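Lmo0741 protein (Listeria monocytogenes, PDB 4R1H) probably binds DNA through a winged helix-turn-helix domain and acts as a transcriptional regulator of the GntR family. Local coordinates at residues H21-L35 with G72-E86. Numbering follows the deposited sequence.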
loop_
_atom_site.group_PDB
_atom_site.type_symbol
_atom_site.label_atom_id
_atom_site.label_comp_id
_atom_site.label_asym_id
_atom_site.label_seq_id
_atom_site.Cartn_x
_atom_site.Cartn_y
_atom_site.Cartn_z
ATOM N N HIS A 21 -10.926 5.787 12.012
ATOM C CA HIS A 21 -11.239 6.586 10.863
ATOM C C HIS A 21 -12.168 5.799 9.961
ATOM O O HIS A 21 -13.141 6.359 9.389
ATOM C CB HIS A 21 -9.998 6.943 10.037
ATOM C CG HIS A 21 -9.163 8.029 10.619
ATOM N ND1 HIS A 21 -7.910 8.323 10.130
ATOM C CD2 HIS A 21 -9.406 8.925 11.608
ATOM C CE1 HIS A 21 -7.412 9.371 10.777
ATOM N NE2 HIS A 21 -8.298 9.732 11.698
ATOM N N THR A 22 -11.855 4.507 9.737
ATOM C CA THR A 22 -12.727 3.641 8.910
ATOM C C THR A 22 -14.176 3.546 9.402
ATOM O O THR A 22 -15.156 3.663 8.609
ATOM C CB THR A 22 -12.035 2.244 8.764
ATOM O OG1 THR A 22 -10.825 2.511 7.985
ATOM C CG2 THR A 22 -12.847 1.323 8.056
ATOM N N GLU A 23 -14.337 3.306 10.691
ATOM C CA GLU A 23 -15.680 3.290 11.332
ATOM C C GLU A 23 -16.423 4.613 11.192
ATOM O O GLU A 23 -17.600 4.592 10.960
ATOM C CB GLU A 23 -15.603 2.910 12.801
ATOM C CG GLU A 23 -14.986 1.540 13.026
ATOM C CD GLU A 23 -15.834 0.406 12.467
ATOM O OE1 GLU A 23 -16.613 -0.173 13.247
ATOM O OE2 GLU A 23 -15.733 0.073 11.262
ATOM N N ILE A 24 -15.689 5.706 11.229
ATOM C CA ILE A 24 -16.213 7.040 11.042
ATOM C C ILE A 24 -16.658 7.337 9.593
ATOM O O ILE A 24 -17.807 7.683 9.343
ATOM C CB ILE A 24 -15.220 8.095 11.482
ATOM C CG1 ILE A 24 -15.013 7.970 12.954
ATOM C CG2 ILE A 24 -15.749 9.474 11.040
ATOM C CD1 ILE A 24 -13.857 8.765 13.466
ATOM N N VAL A 25 -15.787 7.070 8.635
ATOM C CA VAL A 25 -16.067 7.347 7.227
ATOM C C VAL A 25 -17.216 6.495 6.718
ATOM O O VAL A 25 -18.092 6.997 5.978
ATOM C CB VAL A 25 -14.782 7.210 6.404
ATOM C CG1 VAL A 25 -15.083 7.228 4.906
ATOM C CG2 VAL A 25 -13.874 8.370 6.760
ATOM N N THR A 26 -17.318 5.256 7.175
ATOM C CA THR A 26 -18.432 4.383 6.774
ATOM C C THR A 26 -19.732 4.654 7.536
ATOM O O THR A 26 -20.768 4.106 7.197
ATOM C CB THR A 26 -18.115 2.880 6.936
ATOM O OG1 THR A 26 -17.860 2.602 8.295
ATOM C CG2 THR A 26 -16.933 2.530 6.142
ATOM N N GLY A 27 -19.732 5.503 8.556
ATOM C CA GLY A 27 -20.956 5.801 9.251
ATOM C C GLY A 27 -21.309 4.755 10.261
ATOM O O GLY A 27 -22.379 4.782 10.830
ATOM N N THR A 28 -20.380 3.869 10.585
ATOM C CA THR A 28 -20.595 2.934 11.687
ATOM C C THR A 28 -20.734 3.726 12.976
ATOM O O THR A 28 -21.570 3.441 13.816
ATOM C CB THR A 28 -19.448 1.898 11.728
ATOM O OG1 THR A 28 -19.452 1.223 10.477
ATOM C CG2 THR A 28 -19.638 0.897 12.831
ATOM N N TYR A 29 -19.907 4.731 13.128
ATOM C CA TYR A 29 -20.107 5.738 14.151
ATOM C C TYR A 29 -20.747 6.915 13.402
ATOM O O TYR A 29 -20.212 7.370 12.373
ATOM C CB TYR A 29 -18.771 6.160 14.794
ATOM C CG TYR A 29 -17.860 5.083 15.438
ATOM C CD1 TYR A 29 -18.297 3.784 15.735
ATOM C CD2 TYR A 29 -16.563 5.402 15.786
ATOM C CE1 TYR A 29 -17.436 2.851 16.335
ATOM C CE2 TYR A 29 -15.699 4.480 16.389
ATOM C CZ TYR A 29 -16.125 3.201 16.671
ATOM O OH TYR A 29 -15.212 2.308 17.313
ATOM N N GLU A 30 -21.919 7.410 13.837
ATOM C CA GLU A 30 -22.507 8.582 13.186
ATOM C C GLU A 30 -22.135 9.862 13.964
ATOM O O GLU A 30 -21.816 9.814 15.140
ATOM C CB GLU A 30 -24.033 8.436 12.973
ATOM C CG GLU A 30 -24.510 7.167 12.227
ATOM C CD GLU A 30 -24.332 7.183 10.700
ATOM O OE1 GLU A 30 -23.831 8.195 10.154
ATOM O OE2 GLU A 30 -24.690 6.166 10.028
ATOM N N ALA A 31 -22.151 10.976 13.256
ATOM C CA ALA A 31 -21.717 12.246 13.771
ATOM C C ALA A 31 -22.437 12.510 15.074
ATOM O O ALA A 31 -23.674 12.322 15.161
ATOM C CB ALA A 31 -21.972 13.336 12.735
ATOM N N GLY A 32 -21.674 12.876 16.095
ATOM C CA GLY A 32 -22.198 13.199 17.397
ATOM C C GLY A 32 -22.276 12.007 18.324
ATOM O O GLY A 32 -22.516 12.190 19.489
ATOM N N ASP A 33 -22.041 10.792 17.826
ATOM C CA ASP A 33 -22.192 9.563 18.677
ATOM C C ASP A 33 -21.165 9.449 19.774
ATOM O O ASP A 33 -20.010 9.855 19.597
ATOM C CB ASP A 33 -22.056 8.256 17.814
ATOM C CG ASP A 33 -23.340 7.904 17.018
ATOM O OD1 ASP A 33 -24.367 8.523 17.284
ATOM O OD2 ASP A 33 -23.311 7.013 16.123
ATOM N N LYS A 34 -21.581 8.872 20.904
ATOM C CA LYS A 34 -20.678 8.500 21.986
ATOM C C LYS A 34 -19.786 7.325 21.545
ATOM O O LYS A 34 -20.267 6.392 20.910
ATOM C CB LYS A 34 -21.478 8.103 23.224
ATOM C CG LYS A 34 -20.591 7.736 24.388
ATOM C CD LYS A 34 -21.404 7.824 25.662
ATOM C CE LYS A 34 -20.498 7.630 26.838
ATOM N NZ LYS A 34 -21.351 7.423 28.033
ATOM N N LEU A 35 -18.491 7.417 21.840
ATOM C CA LEU A 35 -17.513 6.392 21.427
ATOM C C LEU A 35 -17.303 5.432 22.585
ATOM O O LEU A 35 -17.680 5.710 23.708
ATOM C CB LEU A 35 -16.159 7.003 21.054
ATOM C CG LEU A 35 -16.185 7.975 19.854
ATOM C CD1 LEU A 35 -14.824 8.597 19.731
ATOM C CD2 LEU A 35 -16.517 7.305 18.556
ATOM N N GLY A 72 -17.877 11.084 28.742
ATOM C CA GLY A 72 -17.352 10.269 27.647
ATOM C C GLY A 72 -16.695 11.016 26.494
ATOM O O GLY A 72 -16.351 12.212 26.589
ATOM N N LYS A 73 -16.480 10.271 25.414
ATOM C CA LYS A 73 -15.860 10.781 24.219
ATOM C C LYS A 73 -16.832 10.603 23.064
ATOM O O LYS A 73 -17.551 9.612 22.989
ATOM C CB LYS A 73 -14.559 10.090 23.928
ATOM C CG LYS A 73 -13.504 10.391 25.008
ATOM C CD LYS A 73 -12.129 9.914 24.633
ATOM C CE LYS A 73 -11.190 9.980 25.835
ATOM N NZ LYS A 73 -10.670 11.363 25.976
ATOM N N TYR A 74 -16.822 11.594 22.188
ATOM C CA TYR A 74 -17.809 11.728 21.164
ATOM C C TYR A 74 -17.192 12.028 19.835
ATOM O O TYR A 74 -16.273 12.836 19.691
ATOM C CB TYR A 74 -18.773 12.890 21.488
ATOM C CG TYR A 74 -19.624 12.609 22.744
ATOM C CD1 TYR A 74 -19.106 12.820 23.990
ATOM C CD2 TYR A 74 -20.901 12.111 22.627
ATOM C CE1 TYR A 74 -19.841 12.507 25.129
ATOM C CE2 TYR A 74 -21.657 11.809 23.760
ATOM C CZ TYR A 74 -21.100 12.010 24.999
ATOM O OH TYR A 74 -21.817 11.728 26.137
ATOM N N LEU A 75 -17.833 11.518 18.806
ATOM C CA LEU A 75 -17.505 11.894 17.455
ATOM C C LEU A 75 -17.993 13.265 17.120
ATOM O O LEU A 75 -19.133 13.620 17.431
ATOM C CB LEU A 75 -18.090 10.854 16.476
ATOM C CG LEU A 75 -17.793 11.128 14.983
ATOM C CD1 LEU A 75 -16.299 11.083 14.683
ATOM C CD2 LEU A 75 -18.536 10.136 14.068
ATOM N N THR A 76 -17.156 14.063 16.469
ATOM C CA THR A 76 -17.603 15.329 15.968
ATOM C C THR A 76 -18.941 15.305 15.267
ATOM O O THR A 76 -19.280 14.333 14.537
ATOM C CB THR A 76 -16.550 15.972 15.080
ATOM O OG1 THR A 76 -16.969 17.265 14.683
ATOM C CG2 THR A 76 -16.356 15.157 13.742
ATOM N N GLU A 77 -19.754 16.347 15.476
ATOM C CA GLU A 77 -20.981 16.430 14.758
ATOM C C GLU A 77 -20.841 17.284 13.493
ATOM O O GLU A 77 -21.829 17.469 12.758
ATOM C CB GLU A 77 -22.115 16.948 15.725
ATOM C CG GLU A 77 -22.067 18.441 15.826
ATOM C CD GLU A 77 -20.958 18.994 16.718
ATOM O OE1 GLU A 77 -20.026 18.289 17.104
ATOM O OE2 GLU A 77 -21.098 20.204 17.071
ATOM N N ASP A 78 -19.616 17.779 13.190
ATOM C CA ASP A 78 -19.374 18.636 12.077
ATOM C C ASP A 78 -19.232 17.754 10.816
ATOM O O ASP A 78 -18.244 17.044 10.645
ATOM C CB ASP A 78 -18.127 19.513 12.267
ATOM C CG ASP A 78 -17.963 20.502 11.146
ATOM O OD1 ASP A 78 -18.648 21.559 11.137
ATOM O OD2 ASP A 78 -17.289 20.239 10.165
ATOM N N LYS A 79 -20.229 17.794 9.953
ATOM C CA LYS A 79 -20.223 16.909 8.775
ATOM C C LYS A 79 -19.101 17.225 7.810
ATOM O O LYS A 79 -18.546 16.303 7.193
ATOM C CB LYS A 79 -21.537 16.965 8.012
ATOM C CG LYS A 79 -22.807 16.675 8.810
ATOM C CD LYS A 79 -23.051 15.219 9.204
ATOM C CE LYS A 79 -24.564 14.965 9.312
ATOM N NZ LYS A 79 -24.818 13.606 9.867
ATOM N N ARG A 80 -18.764 18.499 7.631
ATOM C CA ARG A 80 -17.695 18.835 6.727
ATOM C C ARG A 80 -16.392 18.245 7.234
ATOM O O ARG A 80 -15.553 17.824 6.391
ATOM C CB ARG A 80 -17.542 20.354 6.568
ATOM C CG ARG A 80 -18.694 21.067 5.862
ATOM C CD ARG A 80 -18.342 21.292 4.401
ATOM N NE ARG A 80 -19.472 21.870 3.716
ATOM C CZ ARG A 80 -19.698 23.178 3.585
ATOM N NH1 ARG A 80 -18.839 24.079 4.063
ATOM N NH2 ARG A 80 -20.796 23.591 2.960
ATOM N N ARG A 81 -16.183 18.186 8.568
ATOM C CA ARG A 81 -14.928 17.628 9.073
ATOM C C ARG A 81 -14.772 16.151 8.703
ATOM O O ARG A 81 -13.667 15.646 8.427
ATOM C CB ARG A 81 -14.759 17.742 10.599
ATOM C CG ARG A 81 -13.480 17.152 11.122
ATOM C CD ARG A 81 -12.333 18.006 10.682
ATOM N NE ARG A 81 -11.040 17.492 11.124
ATOM C CZ ARG A 81 -10.301 16.619 10.424
ATOM N NH1 ARG A 81 -10.780 16.070 9.291
ATOM N NH2 ARG A 81 -9.123 16.216 10.873
ATOM N N ILE A 82 -15.873 15.438 8.761
ATOM C CA ILE A 82 -15.876 14.027 8.462
ATOM C C ILE A 82 -15.719 13.811 6.922
ATOM O O ILE A 82 -14.991 12.853 6.508
ATOM C CB ILE A 82 -17.173 13.372 8.905
ATOM C CG1 ILE A 82 -17.224 13.378 10.471
ATOM C CG2 ILE A 82 -17.248 11.932 8.392
ATOM C CD1 ILE A 82 -18.558 12.941 11.043
ATOM N N GLU A 83 -16.352 14.680 6.144
ATOM C CA GLU A 83 -16.083 14.698 4.672
ATOM C C GLU A 83 -14.597 14.917 4.370
ATOM O O GLU A 83 -13.999 14.273 3.471
ATOM C CB GLU A 83 -16.924 15.710 3.958
ATOM C CG GLU A 83 -18.390 15.299 3.905
ATOM C CD GLU A 83 -19.330 16.465 3.643
ATOM O OE1 GLU A 83 -20.527 16.329 4.000
ATOM O OE2 GLU A 83 -18.875 17.504 3.093
ATOM N N GLN A 84 -13.976 15.840 5.105
ATOM C CA GLN A 84 -12.561 16.160 4.864
ATOM C C GLN A 84 -11.684 14.964 5.257
ATOM O O GLN A 84 -10.661 14.674 4.568
ATOM C CB GLN A 84 -12.143 17.485 5.574
ATOM C CG GLN A 84 -10.693 17.933 5.352
ATOM C CD GLN A 84 -10.399 18.516 3.958
ATOM O OE1 GLN A 84 -11.118 19.409 3.453
ATOM N NE2 GLN A 84 -9.314 18.026 3.328
ATOM N N LEU A 85 -12.056 14.244 6.331
ATOM C CA LEU A 85 -11.329 13.040 6.723
ATOM C C LEU A 85 -11.376 11.964 5.560
ATOM O O LEU A 85 -10.322 11.413 5.158
ATOM C CB LEU A 85 -11.945 12.430 7.942
ATOM C CG LEU A 85 -11.387 11.095 8.430
ATOM C CD1 LEU A 85 -9.920 11.170 8.798
ATOM C CD2 LEU A 85 -12.159 10.500 9.601
ATOM N N GLU A 86 -12.562 11.677 5.086
ATOM C CA GLU A 86 -12.699 10.761 3.918
ATOM C C GLU A 86 -11.833 11.223 2.746
ATOM O O GLU A 86 -11.048 10.416 2.158
ATOM C CB GLU A 86 -14.136 10.654 3.476
ATOM C CG GLU A 86 -14.301 9.646 2.317
ATOM C CD GLU A 86 -15.731 9.562 1.807
ATOM O OE1 GLU A 86 -16.695 9.859 2.600
ATOM O OE2 GLU A 86 -15.998 9.262 0.661
HETATM O O HOH W 1 -17.021 7.398 25.693
#
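L85 sets its CD1 methyl squarely over the imidazole face of H21, 3.5 Å from the ring centroid and 3° off the normal, a CH-pi contact between helix 79-103 and helix 12-25. With CG anti to the backbone N (chi1 175°), L85 also turns CD2 toward V25 CG2. V25 meets E86 at about a right angle, its CG1 lying 3.6 Å from E86 CG, so the aliphatic stem of the glutamate does the packing; L104 and I106 of the second subunit adjoin this pair. I24 presents two branches: CG2 faces I82 CG2, while CD1 reaches L75 CD1 at 3.6 Å. The other methyl of L75, CD2, packs against the loop at Y29 and E30, 3.5 Å from E30 O, and A31 CB rests on I82 CD1.

Beyond the type II turn E30-D33, the chain runs beside strand 72-75. L75 N donates to D33 O (2.9 Å, 167°) and L35 N to K73 O, which flank the single bridge of K34 with Y74. K34 packs CB against Y74 CE2 (3.7 Å), and its extended chain carries CG over one face of the ring, whereas G32 O lies at the ring edge; K34 NZ is hydrogen-bonded to T71 O. A water links L35 O to K73 N.

The near-linear backbone bonds thus set the register of the loop against the wing strand, while apolar contacts, lacking directional bonds, hold helix 12-25 to helix 79-103, which follows that strand.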